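Side-chain contacts in putative NADH-flavin reductase (Lactobacillus casei ATCC 334, PDB 3H2S), which probably works as an NAD(P)H-dependent oxidoreductase of the Rossmann type, and binds NADPH: residues A[7-12]-A[34-39]; A[48-53]-A[57-62]; A[88-93]-A[142-147]. One frame throughout, in Å; residues are numbered along the deposited sequence.

Contact 1: residues A[7-12]-A[34-39]. With NDP (NADPH dihydro-nicotinamide-adenine-dinucleotide phosphate), chain C.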
loop_
_atom_site.group_PDB
_atom_site.type_symbol
_atom_site.label_atom_id
_atom_site.label_comp_id
_atom_site.label_asym_id
_atom_site.label_seq_id
_atom_site.Cartn_x
_atom_site.Cartn_y
_atom_site.Cartn_z
ATOM N N GLY A 7 6.834 -14.013 -9.391
ATOM C CA GLY A 7 6.442 -14.173 -10.785
ATOM C C GLY A 7 7.588 -14.762 -11.609
ATOM O O GLY A 7 7.708 -14.485 -12.800
ATOM N N ALA A 8 8.332 -15.677 -10.994
ATOM C CA ALA A 8 9.485 -16.339 -11.622
ATOM C C ALA A 8 9.131 -17.193 -12.849
ATOM O O ALA A 8 9.954 -17.366 -13.738
ATOM C CB ALA A 8 10.240 -17.187 -10.581
ATOM N N THR A 9 7.890 -17.674 -12.917
ATOM C CA THR A 9 7.437 -18.493 -14.055
ATOM C C THR A 9 6.919 -17.668 -15.234
ATOM O O THR A 9 6.684 -18.213 -16.327
ATOM C CB THR A 9 6.347 -19.500 -13.630
ATOM O OG1 THR A 9 5.256 -18.800 -13.018
ATOM C CG2 THR A 9 6.935 -20.511 -12.649
ATOM N N GLY A 10 6.826 -16.352 -15.034
ATOM C CA GLY A 10 6.321 -15.450 -16.074
ATOM C C GLY A 10 7.338 -15.192 -17.176
ATOM O O GLY A 10 8.459 -15.709 -17.145
ATOM N N ARG A 11 6.975 -14.330 -18.114
ATOM C CA ARG A 11 7.850 -14.004 -19.241
ATOM C C ARG A 11 9.082 -13.234 -18.757
ATOM O O ARG A 11 10.206 -13.663 -19.002
ATOM C CB ARG A 11 7.091 -13.196 -20.297
ATOM C CG ARG A 11 5.815 -13.928 -20.823
ATOM C CD ARG A 11 4.891 -12.996 -21.591
ATOM N NE ARG A 11 5.547 -12.439 -22.760
ATOM C CZ ARG A 11 5.935 -11.170 -22.876
ATOM N NH1 ARG A 11 5.712 -10.304 -21.897
ATOM N NH2 ARG A 11 6.522 -10.767 -23.991
ATOM N N ALA A 12 8.861 -12.118 -18.061
ATOM C CA ALA A 12 9.963 -11.342 -17.460
ATOM C C ALA A 12 10.685 -12.159 -16.391
ATOM O O ALA A 12 11.917 -12.253 -16.385
ATOM C CB ALA A 12 9.453 -10.034 -16.876
ATOM N N PRO A 34 4.227 -25.537 -9.638
ATOM C CA PRO A 34 5.440 -26.368 -9.621
ATOM C C PRO A 34 5.816 -26.963 -10.981
ATOM O O PRO A 34 6.994 -26.981 -11.338
ATOM C CB PRO A 34 5.091 -27.488 -8.637
ATOM C CG PRO A 34 4.053 -26.901 -7.744
ATOM C CD PRO A 34 3.275 -25.919 -8.582
ATOM N N GLN A 35 4.828 -27.442 -11.735
ATOM C CA GLN A 35 5.089 -27.964 -13.076
ATOM C C GLN A 35 5.658 -26.893 -14.010
ATOM O O GLN A 35 6.692 -27.102 -14.662
ATOM C CB GLN A 35 3.820 -28.585 -13.671
ATOM N N LYS A 36 5.016 -25.727 -14.025
ATOM C CA LYS A 36 5.514 -24.592 -14.802
ATOM C C LYS A 36 6.945 -24.280 -14.382
ATOM O O LYS A 36 7.792 -23.967 -15.221
ATOM C CB LYS A 36 4.621 -23.367 -14.603
ATOM C CG LYS A 36 4.383 -22.544 -15.871
ATOM C CD LYS A 36 3.425 -21.379 -15.614
ATOM C CE LYS A 36 1.967 -21.810 -15.719
ATOM N NZ LYS A 36 1.112 -21.208 -14.638
ATOM N N ALA A 37 7.215 -24.394 -13.084
ATOM C CA ALA A 37 8.534 -24.071 -12.539
ATOM C C ALA A 37 9.579 -25.082 -12.992
ATOM O O ALA A 37 10.645 -24.711 -13.493
ATOM C CB ALA A 37 8.475 -24.010 -11.025
ATOM N N ALA A 38 9.195 -26.352 -12.976
ATOM C CA ALA A 38 10.073 -27.408 -13.462
ATOM C C ALA A 38 10.379 -27.260 -14.952
ATOM O O ALA A 38 11.532 -27.386 -15.369
ATOM C CB ALA A 38 9.482 -28.773 -13.165
ATOM N N ASP A 39 9.363 -26.917 -15.740
ATOM C CA ASP A 39 9.528 -26.805 -17.190
ATOM C C ASP A 39 10.237 -25.522 -17.635
ATOM O O ASP A 39 10.980 -25.535 -18.618
ATOM C CB ASP A 39 8.183 -26.953 -17.899
HETATM P PA NDP C . 3.441 -12.772 -17.059
HETATM O O1A NDP C . 1.961 -12.597 -17.506
HETATM O O2A NDP C . 4.345 -13.592 -17.914
HETATM O O5B NDP C . 3.065 -13.549 -15.601
HETATM C C5B NDP C . 3.754 -12.868 -14.521
HETATM C C4B NDP C . 3.780 -13.782 -13.235
HETATM O O4B NDP C . 2.640 -13.477 -12.457
HETATM C C3B NDP C . 3.653 -15.307 -13.566
HETATM O O3B NDP C . 4.733 -15.926 -12.940
HETATM C C2B NDP C . 2.281 -15.688 -12.872
HETATM O O2B NDP C . 2.165 -16.975 -12.377
HETATM C C1B NDP C . 2.286 -14.619 -11.735
HETATM N N9A NDP C . 0.922 -14.396 -11.227
HETATM C C8A NDP C . -0.126 -13.811 -11.984
HETATM N N7A NDP C . -1.261 -13.687 -11.292
HETATM C C5A NDP C . -0.939 -14.184 -10.010
HETATM C C6A NDP C . -1.735 -14.276 -8.855
HETATM N N6A NDP C . -3.038 -13.884 -8.926
HETATM N N1A NDP C . -1.271 -15.038 -7.800
HETATM C C2A NDP C . 0.053 -15.375 -7.826
HETATM N N3A NDP C . 0.979 -15.158 -8.807
HETATM C C4A NDP C . 0.413 -14.620 -9.942
HETATM O O3 NDP C . 3.876 -11.257 -17.127
HETATM P PN NDP C . 5.015 -10.331 -17.819
HETATM O O1N NDP C . 6.384 -11.001 -17.595
HETATM O O2N NDP C . 4.603 -10.290 -19.260
HETATM O O5D NDP C . 5.092 -8.861 -17.113
HETATM C C5D NDP C . 5.974 -8.586 -16.020
HETATM C C4D NDP C . 5.799 -7.100 -15.658
HETATM O O4D NDP C . 5.937 -6.391 -16.877
HETATM C C3D NDP C . 4.451 -6.665 -15.012
HETATM O O3D NDP C . 4.664 -5.642 -14.109
HETATM C C2D NDP C . 3.650 -6.213 -16.287
HETATM O O2D NDP C . 2.691 -5.236 -15.969
HETATM C C1D NDP C . 4.837 -5.530 -17.055
HETATM N N1N NDP C . 4.477 -5.244 -18.442
HETATM C C2N NDP C . 4.376 -3.834 -18.801
HETATM C C3N NDP C . 3.769 -3.568 -20.180
HETATM C C7N NDP C . 4.177 -2.189 -20.667
HETATM O O7N NDP C . 4.189 -1.249 -19.884
HETATM N N7N NDP C . 4.366 -1.989 -22.026
HETATM C C4N NDP C . 3.856 -4.642 -21.245
HETATM C C5N NDP C . 3.668 -6.047 -20.730
HETATM C C6N NDP C . 4.071 -6.344 -19.303
HETATM P P2B NDP C . 1.852 -18.220 -13.381
HETATM O O1X NDP C . 3.126 -18.493 -14.260
HETATM O O2X NDP C . 1.752 -19.498 -12.468
HETATM O O3X NDP C . 0.651 -17.980 -14.229
#

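Contact 2: residues A[48-53]-A[57-62]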
loop_
_atom_site.group_PDB
_atom_site.type_symbol
_atom_site.label_atom_id
_atom_site.label_comp_id
_atom_site.label_asym_id
_atom_site.label_seq_id
_atom_site.Cartn_x
_atom_site.Cartn_y
_atom_site.Cartn_z
ATOM N N LEU A 48 9.903 -21.678 -3.869
ATOM C CA LEU A 48 8.957 -21.523 -2.761
ATOM C C LEU A 48 7.526 -21.410 -3.285
ATOM O O LEU A 48 7.205 -20.480 -4.033
ATOM C CB LEU A 48 9.312 -20.290 -1.926
ATOM C CG LEU A 48 8.279 -19.912 -0.859
ATOM C CD1 LEU A 48 8.214 -20.986 0.247
ATOM C CD2 LEU A 48 8.634 -18.537 -0.285
ATOM N N VAL A 49 6.710 -22.421 -2.997
ATOM C CA VAL A 49 5.341 -22.467 -3.513
ATOM C C VAL A 49 4.408 -21.815 -2.510
ATOM O O VAL A 49 4.017 -22.434 -1.511
ATOM C CB VAL A 49 4.854 -23.921 -3.798
ATOM C CG1 VAL A 49 3.433 -23.908 -4.369
ATOM C CG2 VAL A 49 5.787 -24.625 -4.768
ATOM N N LYS A 50 4.116 -20.538 -2.745
ATOM C CA LYS A 50 3.371 -19.741 -1.797
ATOM C C LYS A 50 2.741 -18.560 -2.518
ATOM O O LYS A 50 3.320 -18.007 -3.455
ATOM C CB LYS A 50 4.300 -19.241 -0.689
ATOM C CG LYS A 50 3.573 -18.576 0.468
ATOM C CD LYS A 50 4.562 -18.081 1.507
ATOM C CE LYS A 50 4.728 -19.072 2.612
ATOM N NZ LYS A 50 4.997 -18.403 3.927
ATOM N N GLU A 51 1.526 -18.219 -2.118
ATOM C CA GLU A 51 0.883 -16.988 -2.586
ATOM C C GLU A 51 1.715 -15.764 -2.196
ATOM O O GLU A 51 2.149 -15.636 -1.055
ATOM C CB GLU A 51 -0.519 -16.879 -1.984
ATOM C CG GLU A 51 -1.461 -17.978 -2.424
ATOM C CD GLU A 51 -2.805 -17.907 -1.712
ATOM O OE1 GLU A 51 -2.930 -17.129 -0.738
ATOM O OE2 GLU A 51 -3.738 -18.630 -2.127
ATOM N N PRO A 52 1.982 -14.875 -3.158
ATOM C CA PRO A 52 2.827 -13.723 -2.843
ATOM C C PRO A 52 2.287 -12.906 -1.675
ATOM O O PRO A 52 3.067 -12.430 -0.866
ATOM C CB PRO A 52 2.795 -12.898 -4.132
ATOM C CG PRO A 52 2.596 -13.921 -5.207
ATOM C CD PRO A 52 1.723 -15.005 -4.601
ATOM N N LEU A 53 0.965 -12.822 -1.532
ATOM C CA LEU A 53 0.377 -11.959 -0.503
ATOM C C LEU A 53 0.488 -12.603 0.878
ATOM O O LEU A 53 0.063 -12.040 1.886
ATOM C CB LEU A 53 -1.092 -11.651 -0.827
ATOM C CG LEU A 53 -1.488 -10.294 -1.416
ATOM C CD1 LEU A 53 -0.344 -9.439 -1.881
ATOM C CD2 LEU A 53 -2.553 -10.427 -2.475
ATOM N N GLU A 57 8.097 -12.142 6.646
ATOM C CA GLU A 57 9.438 -11.607 6.817
ATOM C C GLU A 57 10.467 -12.728 6.837
ATOM O O GLU A 57 11.486 -12.645 6.155
ATOM C CB GLU A 57 9.535 -10.775 8.095
ATOM C CG GLU A 57 9.273 -9.307 7.872
ATOM C CD GLU A 57 9.747 -8.451 9.034
ATOM O OE1 GLU A 57 10.539 -8.956 9.868
ATOM O OE2 GLU A 57 9.321 -7.279 9.115
ATOM N N ALA A 58 10.136 -13.825 7.520
ATOM C CA ALA A 58 11.028 -14.978 7.597
ATOM C C ALA A 58 11.351 -15.593 6.230
ATOM O O ALA A 58 12.484 -16.036 5.996
ATOM C CB ALA A 58 10.465 -16.035 8.548
ATOM N N ASP A 59 10.354 -15.660 5.347
ATOM C CA ASP A 59 10.562 -16.187 3.995
ATOM C C ASP A 59 11.689 -15.445 3.288
ATOM O O ASP A 59 12.333 -15.989 2.387
ATOM C CB ASP A 59 9.275 -16.085 3.154
ATOM C CG ASP A 59 8.200 -17.058 3.598
ATOM O OD1 ASP A 59 8.552 -18.133 4.130
ATOM O OD2 ASP A 59 6.997 -16.713 3.474
ATOM N N LEU A 60 11.827 -14.162 3.603
ATOM C CA LEU A 60 12.705 -13.278 2.850
ATOM C C LEU A 60 14.008 -12.947 3.577
ATOM O O LEU A 60 14.821 -12.189 3.066
ATOM C CB LEU A 60 11.978 -11.982 2.469
ATOM C CG LEU A 60 10.991 -12.040 1.302
ATOM C CD1 LEU A 60 10.673 -10.649 0.786
ATOM C CD2 LEU A 60 11.509 -12.925 0.183
ATOM N N ASP A 61 14.200 -13.469 4.781
ATOM C CA ASP A 61 15.319 -12.993 5.593
ATOM C C ASP A 61 16.683 -13.508 5.137
ATOM O O ASP A 61 17.704 -12.848 5.352
ATOM C CB ASP A 61 15.098 -13.243 7.086
ATOM C CG ASP A 61 15.735 -12.161 7.954
ATOM O OD1 ASP A 61 16.352 -11.228 7.389
ATOM O OD2 ASP A 61 15.615 -12.237 9.198
ATOM N N SER A 62 16.692 -14.620 4.413
ATOM C CA SER A 62 17.935 -15.115 3.833
ATOM C C SER A 62 18.296 -14.452 2.500
ATOM O O SER A 62 19.381 -14.694 1.959
ATOM C CB SER A 62 17.901 -16.638 3.676
ATOM O OG SER A 62 16.981 -17.015 2.669
#

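Contact 3: residues A[88-93]-A[142-147]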
loop_
_atom_site.group_PDB
_atom_site.type_symbol
_atom_site.label_atom_id
_atom_site.label_comp_id
_atom_site.label_asym_id
_atom_site.label_seq_id
_atom_site.Cartn_x
_atom_site.Cartn_y
_atom_site.Cartn_z
ATOM N N HIS A 88 2.539 -5.206 -0.132
ATOM C CA HIS A 88 2.875 -6.314 0.754
ATOM C C HIS A 88 4.389 -6.499 0.813
ATOM O O HIS A 88 4.965 -6.682 1.895
ATOM C CB HIS A 88 2.205 -7.620 0.299
ATOM C CG HIS A 88 2.420 -8.756 1.251
ATOM N ND1 HIS A 88 2.039 -8.685 2.574
ATOM C CD2 HIS A 88 3.149 -9.894 1.131
ATOM C CE1 HIS A 88 2.431 -9.782 3.201
ATOM N NE2 HIS A 88 3.136 -10.514 2.358
ATOM N N LEU A 89 5.025 -6.532 -0.355
ATOM C CA LEU A 89 6.493 -6.676 -0.401
ATOM C C LEU A 89 7.223 -5.585 0.390
ATOM O O LEU A 89 8.138 -5.868 1.171
ATOM C CB LEU A 89 6.995 -6.700 -1.852
ATOM C CG LEU A 89 8.508 -6.934 -1.995
ATOM C CD1 LEU A 89 9.005 -8.118 -1.145
ATOM C CD2 LEU A 89 8.915 -7.110 -3.460
ATOM N N VAL A 90 6.858 -4.330 0.140
ATOM C CA VAL A 90 7.411 -3.210 0.902
ATOM C C VAL A 90 7.260 -3.403 2.416
ATOM O O VAL A 90 8.195 -3.150 3.186
ATOM C CB VAL A 90 6.814 -1.848 0.448
ATOM C CG1 VAL A 90 7.186 -0.729 1.441
ATOM C CG2 VAL A 90 7.331 -1.494 -0.960
ATOM N N SER A 91 6.127 -3.945 2.841
ATOM C CA SER A 91 5.882 -4.109 4.269
ATOM C C SER A 91 6.842 -5.110 4.900
ATOM O O SER A 91 7.085 -5.063 6.107
ATOM C CB SER A 91 4.435 -4.524 4.526
ATOM O OG SER A 91 4.249 -5.918 4.315
ATOM N N LEU A 92 7.428 -5.980 4.074
ATOM C CA LEU A 92 8.365 -6.998 4.566
ATOM C C LEU A 92 9.795 -6.471 4.560
ATOM O O LEU A 92 10.711 -7.154 5.007
ATOM C CB LEU A 92 8.299 -8.257 3.692
ATOM C CG LEU A 92 6.924 -8.885 3.470
ATOM C CD1 LEU A 92 7.027 -10.075 2.520
ATOM C CD2 LEU A 92 6.347 -9.321 4.824
ATOM N N LEU A 93 10.002 -5.309 3.951
ATOM C CA LEU A 93 11.352 -4.787 3.801
ATOM C C LEU A 93 11.696 -3.636 4.743
ATOM O O LEU A 93 12.748 -3.019 4.609
ATOM C CB LEU A 93 11.599 -4.384 2.352
ATOM C CG LEU A 93 11.277 -5.484 1.341
ATOM C CD1 LEU A 93 11.554 -4.977 -0.041
ATOM C CD2 LEU A 93 12.096 -6.736 1.649
ATOM N N TYR A 142 3.596 2.708 -8.759
ATOM C CA TYR A 142 4.707 3.644 -8.905
ATOM C C TYR A 142 4.612 4.810 -7.904
ATOM O O TYR A 142 5.600 5.209 -7.302
ATOM C CB TYR A 142 4.710 4.182 -10.332
ATOM C CG TYR A 142 5.539 5.420 -10.523
ATOM C CD1 TYR A 142 4.963 6.587 -11.006
ATOM C CD2 TYR A 142 6.904 5.400 -10.309
ATOM C CE1 TYR A 142 5.719 7.715 -11.240
ATOM C CE2 TYR A 142 7.687 6.521 -10.576
ATOM C CZ TYR A 142 7.086 7.669 -11.057
ATOM O OH TYR A 142 7.836 8.799 -11.299
ATOM N N GLN A 143 3.413 5.340 -7.714
ATOM C CA GLN A 143 3.234 6.435 -6.770
ATOM C C GLN A 143 3.407 5.941 -5.335
ATOM O O GLN A 143 3.937 6.666 -4.485
ATOM C CB GLN A 143 1.858 7.064 -6.935
ATOM C CG GLN A 143 1.660 7.810 -8.254
ATOM C CD GLN A 143 0.365 8.574 -8.264
ATOM O OE1 GLN A 143 0.354 9.786 -8.495
ATOM N NE2 GLN A 143 -0.712 7.915 -7.851
ATOM N N PHE A 144 2.914 4.735 -5.059
ATOM C CA PHE A 144 3.066 4.139 -3.726
ATOM C C PHE A 144 4.538 3.969 -3.356
ATOM O O PHE A 144 4.943 4.239 -2.229
ATOM C CB PHE A 144 2.379 2.777 -3.647
ATOM C CG PHE A 144 2.803 1.970 -2.459
ATOM C CD1 PHE A 144 2.297 2.248 -1.204
ATOM C CD2 PHE A 144 3.737 0.940 -2.591
ATOM C CE1 PHE A 144 2.738 1.551 -0.077
ATOM C CE2 PHE A 144 4.129 0.191 -1.490
ATOM C CZ PHE A 144 3.655 0.516 -0.228
ATOM N N LEU A 145 5.334 3.479 -4.295
ATOM C CA LEU A 145 6.755 3.263 -4.016
ATOM C C LEU A 145 7.438 4.541 -3.509
ATOM O O LEU A 145 8.205 4.507 -2.545
ATOM C CB LEU A 145 7.471 2.711 -5.252
ATOM C CG LEU A 145 7.140 1.280 -5.683
ATOM C CD1 LEU A 145 7.871 0.940 -6.976
ATOM C CD2 LEU A 145 7.445 0.236 -4.615
ATOM N N GLN A 146 7.067 5.677 -4.086
ATOM C CA GLN A 146 7.685 6.961 -3.740
ATOM C C GLN A 146 7.331 7.438 -2.336
ATOM O O GLN A 146 7.934 8.378 -1.836
ATOM C CB GLN A 146 7.301 8.028 -4.762
ATOM C CG GLN A 146 7.857 7.740 -6.148
ATOM C CD GLN A 146 7.312 8.687 -7.179
ATOM O OE1 GLN A 146 6.383 8.354 -7.918
ATOM N NE2 GLN A 146 7.798 9.918 -7.149
HETATM N N MSE A 147 6.335 6.813 -1.721
HETATM C CA MSE A 147 5.961 7.116 -0.337
HETATM C C MSE A 147 6.955 6.515 0.660
HETATM O O MSE A 147 6.824 6.697 1.882
HETATM C CB MSE A 147 4.569 6.566 -0.031
HETATM C CG MSE A 147 3.468 7.138 -0.891
HETATM SE SE MSE A 147 1.787 6.208 -0.541
HETATM C CE MSE A 147 0.616 7.415 -1.491
#

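Contact 1: residues A[7-12]-A[34-39]
Thr9 and Ala37 are where the two backbones come nearest, their CA atoms 5.9 Å apart, as the turn after strand 2-6 meets helix 34-40. Thr9 CG2 rests on the helix backbone at Ala37 CA (3.9 Å). Thr9 CB also packs against the shaft of Lys36, with CD at 4.0 Å. No hydrogen bond joins the two segments directly; the NADPH does so. With chi1 at 56°, Thr9 OG1 sits between its own backbone N and carbonyl carbon. Thr9 OG1 accepts from NADPH ribose O3B at 2.9 Å and donates to O1X of the 2'-phosphate, in a bond modelled so short that its length is doubtful. Lys36 bends at its third and fourth torsions to bring NZ to O2X, a weak bond, while Asp33 gives NZ a salt bridge. Arg11 N and Ala12 N, in the first turn of helix 11-22, bind the diphosphate at O2A (2.7 Å) and O1N (2.8 Å). Arg11 NH1 adds O2N at the edge of the guanidinium. This is the dinucleotide-binding turn of a Rossmann fold. Lys36 and Thr9 both reach the phosphate that NADH lacks, which is consistent with a site suited to NADPH.

Contact 2: residues A[48-53]-A[57-62]
The carboxylate of Asp59 is the flat group between the two segments, and Leu48 and Lys50 meet it differently. Leu48 CD2 lies over one face, 4.2 Å from Asp59 CG. Lys50 NZ comes to OD2 on its syn lone pair, the side of the other oxygen. Lys50 NZ is 2.7 Å from Asp59 OD2, so this is a salt bridge with a hydrogen bond in it. Asp59 OD1 is further away, 3.6 Å from Lys50 NZ, and the grip is one-sided.

The two charged side chains come from opposite directions. Lys50 starts with CG anti to its backbone N (chi1 -171°) and then bends at its third and fourth torsions. The bend lays the chain beside the acid: Lys50 CD is also 3.4 Å from Asp59 OD2. Leu48 crosses Asp59 at about a right angle and presents only a methyl group.

Asp59 OD2 has a second donor, the backbone N of Thr56, just before the short helix 57-60. The lysine and this N-H together hold the carboxylate and probably stabilise its negative charge. Leu55 of the connecting loop packs on both Leu48 and Lys50. This is a surface site, although Pro52 nearby touches the bound NADPH.

Strand 46-49 is an outermost strand of the sheet and pairs with strand 26-31; Leu48 and Lys50 both bond to the backbone of Val31. The chain then runs through helix 57-60 to strand 65-68, on the far side of strand 2-6. The salt bridge therefore lies at the start of the long crossover between the third and fourth strands that is typical of a Rossmann fold.

Contact 3: residues A[88-93]-A[142-147]
Val90 meets Phe144 and Leu145 where two helices of the Rossmann fold, 80-91 and 132-145, lie side by side. The contact across the segments is wholly apolar. Val90 points at the opposite helix, and Phe144 comes from the opposite direction. Val90 CG2 lies at the edge of the Phe144 ring, near its plane, 3.7 Å from Phe144 CE2. Phe144 CG is anti to its backbone N (chi1 165°), which sends the ring out toward the valine. Leu145 starts off to one side, but its CD2 reaches the same Val90 CG2 at 4.0 Å. One methyl group is thus shared by an aromatic edge and a leucine branch. Phe102, on strand 99-103, lies against both Val90 and Leu145, so the pair of helices is seated on the sheet.

Polar bonds stay within the first segment or leave the contact. Ser91 OG donates to His88 O at 2.6 Å, one turn back. The donor is tilted 21° from the carbonyl plane. His88 NE2 is bonded to Leu55 O. A separate cation-pi contact, outside the two segments, pairs Tyr142 with Arg209.

Packing between subunits adds a further group. Phe144 also touches Leu83 of the second subunit. The selenomethionine Met147 packs on Met147 of the second subunit, so the 142-147 segment belongs to the dimer interface as well as to the core. Within the chain, Val90 completes its hold on the phenyl ring with the other methyl: CG1 is 4.1 Å from Phe144 CZ.

The three contacts follow one another along the chain, each closing before the next opens. All belong to one Rossmann domain. Contact 1 sets the turn between strand 2-6 and helix 11-22 against helix 34-40, contact 2 joins edge strand 46-49 to helix 57-60, and contact 3 pairs helices 80-91 and 132-145. The centre of contact 2 is about 16 Å from that of each of the others. It touches both: Pro34 packs on Val49, and Leu60 packs on Leu89. The centres of contacts 1 and 3 are about 24 Å apart, and they do not touch. Contact 1 holds the cofactor phosphates, contact 2 lies at the sheet edge, and contact 3 reaches the second subunit.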